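Local coordinates for protein peptidoglycan D,D-transpeptidase MrdA (Pseudomonas aeruginosa, PDB 7KIS) that probably cross-links peptidoglycan strands as a penicillin-binding D,D-transpeptidase of the cell wall, and here binds a diazabicyclooctane inhibitor, at residues Ala272-Val284 with Ala470-Lys482. Numbering follows the deposited sequence.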
loop_
_atom_site.group_PDB
_atom_site.type_symbol
_atom_site.label_atom_id
_atom_site.label_comp_id
_atom_site.label_asym_id
_atom_site.label_seq_id
_atom_site.Cartn_x
_atom_site.Cartn_y
_atom_site.Cartn_z
ATOM N N ALA A 272 2.946 -3.132 -4.702
ATOM C CA ALA A 272 2.301 -3.896 -5.760
ATOM C C ALA A 272 1.587 -5.095 -5.150
ATOM O O ALA A 272 2.150 -5.795 -4.302
ATOM C CB ALA A 272 3.318 -4.358 -6.804
ATOM N N ILE A 273 0.353 -5.334 -5.589
ATOM C CA ILE A 273 -0.501 -6.374 -5.032
ATOM C C ILE A 273 -1.077 -7.226 -6.158
ATOM O O ILE A 273 -1.518 -6.699 -7.184
ATOM C CB ILE A 273 -1.640 -5.776 -4.181
ATOM C CG1 ILE A 273 -1.076 -4.997 -2.991
ATOM C CG2 ILE A 273 -2.603 -6.866 -3.741
ATOM C CD1 ILE A 273 -2.052 -4.807 -1.853
ATOM N N GLN A 274 -1.060 -8.551 -5.968
ATOM C CA GLN A 274 -1.819 -9.452 -6.824
ATOM C C GLN A 274 -3.240 -9.524 -6.274
ATOM O O GLN A 274 -3.468 -10.145 -5.227
ATOM C CB GLN A 274 -1.180 -10.842 -6.882
ATOM C CG GLN A 274 -1.783 -11.743 -7.945
ATOM C CD GLN A 274 -0.859 -12.878 -8.357
ATOM O OE1 GLN A 274 -0.624 -13.814 -7.591
ATOM N NE2 GLN A 274 -0.349 -12.809 -9.582
ATOM N N PRO A 275 -4.222 -8.924 -6.957
ATOM C CA PRO A 275 -5.549 -8.758 -6.338
ATOM C C PRO A 275 -6.301 -10.057 -6.085
ATOM O O PRO A 275 -7.062 -10.125 -5.109
ATOM C CB PRO A 275 -6.288 -7.870 -7.346
ATOM C CG PRO A 275 -5.628 -8.164 -8.654
ATOM C CD PRO A 275 -4.183 -8.420 -8.342
ATOM N N SER A 276 -6.113 -11.089 -6.911
ATOM C CA SER A 276 -6.884 -12.316 -6.723
ATOM C C SER A 276 -6.402 -13.110 -5.518
ATOM O O SER A 276 -7.208 -13.757 -4.844
ATOM C CB SER A 276 -6.829 -13.186 -7.979
ATOM O OG SER A 276 -5.579 -13.846 -8.081
ATOM N N THR A 277 -5.102 -13.075 -5.235
ATOM C CA THR A 277 -4.535 -13.824 -4.124
ATOM C C THR A 277 -4.217 -12.956 -2.914
ATOM O O THR A 277 -4.158 -13.479 -1.795
ATOM C CB THR A 277 -3.251 -14.542 -4.562
ATOM O OG1 THR A 277 -2.304 -13.579 -5.044
ATOM C CG2 THR A 277 -3.553 -15.542 -5.668
ATOM N N GLY A 278 -4.009 -11.656 -3.107
ATOM C CA GLY A 278 -3.560 -10.799 -2.033
ATOM C C GLY A 278 -2.067 -10.800 -1.799
ATOM O O GLY A 278 -1.601 -10.116 -0.878
ATOM N N ASP A 279 -1.302 -11.546 -2.595
ATOM C CA ASP A 279 0.140 -11.611 -2.407
ATOM C C ASP A 279 0.772 -10.243 -2.628
ATOM O O ASP A 279 0.553 -9.603 -3.660
ATOM C CB ASP A 279 0.747 -12.639 -3.364
ATOM C CG ASP A 279 0.380 -14.068 -3.002
ATOM O OD1 ASP A 279 -0.345 -14.264 -2.003
ATOM O OD2 ASP A 279 0.816 -14.996 -3.716
ATOM N N VAL A 280 1.555 -9.793 -1.648
ATOM C CA VAL A 280 2.315 -8.556 -1.779
ATOM C C VAL A 280 3.498 -8.810 -2.702
ATOM O O VAL A 280 4.545 -9.303 -2.269
ATOM C CB VAL A 280 2.776 -8.028 -0.406
ATOM C CG1 VAL A 280 3.643 -6.787 -0.572
ATOM C CG2 VAL A 280 1.575 -7.724 0.473
ATOM N N LEU A 281 3.326 -8.509 -3.990
ATOM C CA LEU A 281 4.386 -8.755 -4.959
ATOM C C LEU A 281 5.551 -7.787 -4.807
ATOM O O LEU A 281 6.670 -8.120 -5.210
ATOM C CB LEU A 281 3.823 -8.681 -6.377
ATOM C CG LEU A 281 2.638 -9.611 -6.636
ATOM C CD1 LEU A 281 2.018 -9.323 -7.992
ATOM C CD2 LEU A 281 3.069 -11.066 -6.531
ATOM N N ALA A 282 5.317 -6.605 -4.239
ATOM C CA ALA A 282 6.387 -5.641 -4.030
ATOM C C ALA A 282 6.011 -4.704 -2.892
ATOM O O ALA A 282 4.841 -4.347 -2.723
ATOM C CB ALA A 282 6.677 -4.843 -5.306
ATOM N N MET A 283 7.025 -4.304 -2.121
ATOM C CA MET A 283 6.845 -3.394 -0.988
ATOM C C MET A 283 8.098 -2.525 -0.909
ATOM O O MET A 283 9.128 -2.966 -0.392
ATOM C CB MET A 283 6.608 -4.165 0.303
ATOM C CG MET A 283 6.464 -3.287 1.533
ATOM S SD MET A 283 6.552 -4.240 3.060
ATOM C CE MET A 283 5.836 -3.083 4.222
ATOM N N VAL A 284 8.000 -1.298 -1.416
ATOM C CA VAL A 284 9.154 -0.431 -1.631
ATOM C C VAL A 284 9.007 0.818 -0.775
ATOM O O VAL A 284 7.960 1.472 -0.798
ATOM C CB VAL A 284 9.300 -0.057 -3.117
ATOM C CG1 VAL A 284 10.570 0.744 -3.345
ATOM C CG2 VAL A 284 9.284 -1.309 -3.971
ATOM N N ALA A 470 -10.007 -3.927 -8.488
ATOM C CA ALA A 470 -9.691 -4.972 -9.453
ATOM C C ALA A 470 -10.409 -6.278 -9.132
ATOM O O ALA A 470 -10.761 -7.030 -10.047
ATOM C CB ALA A 470 -8.180 -5.195 -9.498
ATOM N N ASN A 471 -10.639 -6.559 -7.851
ATOM C CA ASN A 471 -11.201 -7.828 -7.404
ATOM C C ASN A 471 -12.723 -7.842 -7.368
ATOM O O ASN A 471 -13.304 -8.840 -6.927
ATOM C CB ASN A 471 -10.658 -8.182 -6.017
ATOM C CG ASN A 471 -10.201 -9.621 -5.922
ATOM O OD1 ASN A 471 -10.103 -10.319 -6.931
ATOM N ND2 ASN A 471 -9.919 -10.074 -4.707
ATOM N N LYS A 472 -13.377 -6.765 -7.806
ATOM C CA LYS A 472 -14.837 -6.648 -7.785
ATOM C C LYS A 472 -15.407 -6.790 -6.375
ATOM O O LYS A 472 -16.522 -7.285 -6.193
ATOM C CB LYS A 472 -15.493 -7.669 -8.719
ATOM C CG LYS A 472 -14.977 -7.644 -10.147
ATOM C CD LYS A 472 -15.191 -6.288 -10.787
ATOM C CE LYS A 472 -14.872 -6.329 -12.270
ATOM N NZ LYS A 472 -15.663 -7.377 -12.976
ATOM N N GLY A 473 -14.652 -6.360 -5.368
ATOM C CA GLY A 473 -15.152 -6.289 -4.013
ATOM C C GLY A 473 -14.855 -7.477 -3.125
ATOM O O GLY A 473 -15.263 -7.467 -1.955
ATOM N N HIS A 474 -14.164 -8.498 -3.624
ATOM C CA HIS A 474 -13.805 -9.636 -2.786
ATOM C C HIS A 474 -12.647 -9.234 -1.884
ATOM O O HIS A 474 -11.572 -8.868 -2.370
ATOM C CB HIS A 474 -13.438 -10.858 -3.622
ATOM C CG HIS A 474 -13.244 -12.100 -2.807
ATOM N ND1 HIS A 474 -13.609 -12.179 -1.479
ATOM C CD2 HIS A 474 -12.722 -13.309 -3.125
ATOM C CE1 HIS A 474 -13.322 -13.383 -1.016
ATOM N NE2 HIS A 474 -12.782 -14.087 -1.993
ATOM N N TRP A 475 -12.864 -9.307 -0.574
ATOM C CA TRP A 475 -11.916 -8.787 0.402
ATOM C C TRP A 475 -10.930 -9.888 0.767
ATOM O O TRP A 475 -11.303 -10.886 1.391
ATOM C CB TRP A 475 -12.646 -8.275 1.640
ATOM C CG TRP A 475 -12.517 -6.801 1.849
ATOM C CD1 TRP A 475 -13.488 -5.860 1.674
ATOM C CD2 TRP A 475 -11.347 -6.095 2.280
ATOM N NE1 TRP A 475 -12.998 -4.612 1.968
ATOM C CE2 TRP A 475 -11.685 -4.728 2.342
ATOM C CE3 TRP A 475 -10.048 -6.485 2.619
ATOM C CZ2 TRP A 475 -10.771 -3.750 2.728
ATOM C CZ3 TRP A 475 -9.142 -5.512 3.001
ATOM C CH2 TRP A 475 -9.508 -4.161 3.052
ATOM N N ILE A 476 -9.671 -9.702 0.379
ATOM C CA ILE A 476 -8.568 -10.546 0.821
ATOM C C ILE A 476 -7.443 -9.625 1.262
ATOM O O ILE A 476 -6.967 -8.797 0.474
ATOM C CB ILE A 476 -8.082 -11.496 -0.287
ATOM C CG1 ILE A 476 -9.246 -12.316 -0.849
ATOM C CG2 ILE A 476 -6.983 -12.408 0.239
ATOM C CD1 ILE A 476 -8.979 -12.891 -2.221
ATOM N N ARG A 477 -7.017 -9.770 2.512
ATOM C CA ARG A 477 -6.039 -8.855 3.076
ATOM C C ARG A 477 -4.673 -9.071 2.429
ATOM O O ARG A 477 -4.298 -10.211 2.136
ATOM C CB ARG A 477 -5.942 -9.045 4.588
ATOM C CG ARG A 477 -7.248 -8.778 5.315
ATOM C CD ARG A 477 -7.034 -8.582 6.805
ATOM N NE ARG A 477 -8.161 -7.889 7.422
ATOM C CZ ARG A 477 -8.192 -7.491 8.689
ATOM N NH1 ARG A 477 -7.156 -7.719 9.485
ATOM N NH2 ARG A 477 -9.262 -6.866 9.162
ATOM N N PRO A 478 -3.912 -8.005 2.190
ATOM C CA PRO A 478 -2.541 -8.181 1.705
ATOM C C PRO A 478 -1.703 -8.913 2.740
ATOM O O PRO A 478 -1.941 -8.816 3.947
ATOM C CB PRO A 478 -2.043 -6.745 1.496
ATOM C CG PRO A 478 -3.277 -5.897 1.465
ATOM C CD PRO A 478 -4.271 -6.585 2.341
ATOM N N HIS A 479 -0.712 -9.655 2.257
ATOM C CA HIS A 479 0.149 -10.412 3.151
ATOM C C HIS A 479 1.489 -10.644 2.475
ATOM O O HIS A 479 1.544 -10.950 1.280
ATOM C CB HIS A 479 -0.491 -11.751 3.550
ATOM C CG HIS A 479 -0.983 -12.558 2.389
ATOM N ND1 HIS A 479 -0.370 -13.724 1.982
ATOM C CD2 HIS A 479 -2.035 -12.375 1.555
ATOM C CE1 HIS A 479 -1.019 -14.221 0.943
ATOM N NE2 HIS A 479 -2.033 -13.422 0.664
ATOM N N LEU A 480 2.564 -10.499 3.249
ATOM C CA LEU A 480 3.902 -10.773 2.738
ATOM C C LEU A 480 4.199 -12.267 2.764
ATOM O O LEU A 480 4.596 -12.847 1.748
ATOM C CB LEU A 480 4.941 -10.000 3.552
ATOM C CG LEU A 480 4.821 -8.476 3.510
ATOM C CD1 LEU A 480 5.226 -7.859 4.838
ATOM C CD2 LEU A 480 5.663 -7.916 2.380
ATOM N N ALA A 481 4.025 -12.898 3.923
ATOM C CA ALA A 481 4.275 -14.325 4.074
ATOM C C ALA A 481 3.353 -15.144 3.183
ATOM O O ALA A 481 2.157 -15.273 3.467
ATOM C CB ALA A 481 4.105 -14.744 5.533
ATOM N N LYS A 482 3.895 -15.696 2.097
ATOM C CA LYS A 482 3.096 -16.558 1.233
ATOM C C LYS A 482 2.785 -17.881 1.922
ATOM O O LYS A 482 1.634 -18.330 1.932
ATOM C CB LYS A 482 3.817 -16.795 -0.095
ATOM C CG LYS A 482 2.897 -17.234 -1.222
ATOM C CD LYS A 482 3.587 -17.142 -2.573
ATOM C CE LYS A 482 2.804 -17.885 -3.647
ATOM N NZ LYS A 482 1.411 -17.370 -3.791
#
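Pro478 sets one side of its ring against the groove formed by Ile273 CD1 and Val280 CG2 on the beta hairpin of strands 268-273 and 280-286, part of the antiparallel sheet in the penicillin-binding transpeptidase domain. Pro478 CG meets Ile273 CD1 at 3.7 Å, while its CB lies 3.9 Å from Val280 CG2; a compact ring suits a groove lined by branched side chains. Helix 459-470 closes in behind, touching both Ile273 and Pro478. Further along, Leu480 CD2 sits in the corner formed by Val280 CG1 and the sulfur of Met283, whose extended chain crosses the leucine at about a right angle. At the far end, Pro275 rests its CB and CG on the methyl of Ala470, a small residue that lets the turn come close to the helix end.

Gly278 has positive phi (84°), a conformation glycine adopts most readily. A single beta bridge pairs Asp279 with His479: His479 N binds Gly278 O, and Val280 N binds His479 O. With CG between the backbone N and the carbonyl carbon (chi1 51°), His479 swings its ring back over the turn, with Asp279 CA over one face, toward its rim. Lys482 NZ is placed as a salt bridge to Asp279 OD2, modelled implausibly close. Imidazole suits this place: through an in-plane N-H, His479 NE2 donates almost straight (170°) to Thr277 O at 3.3 Å.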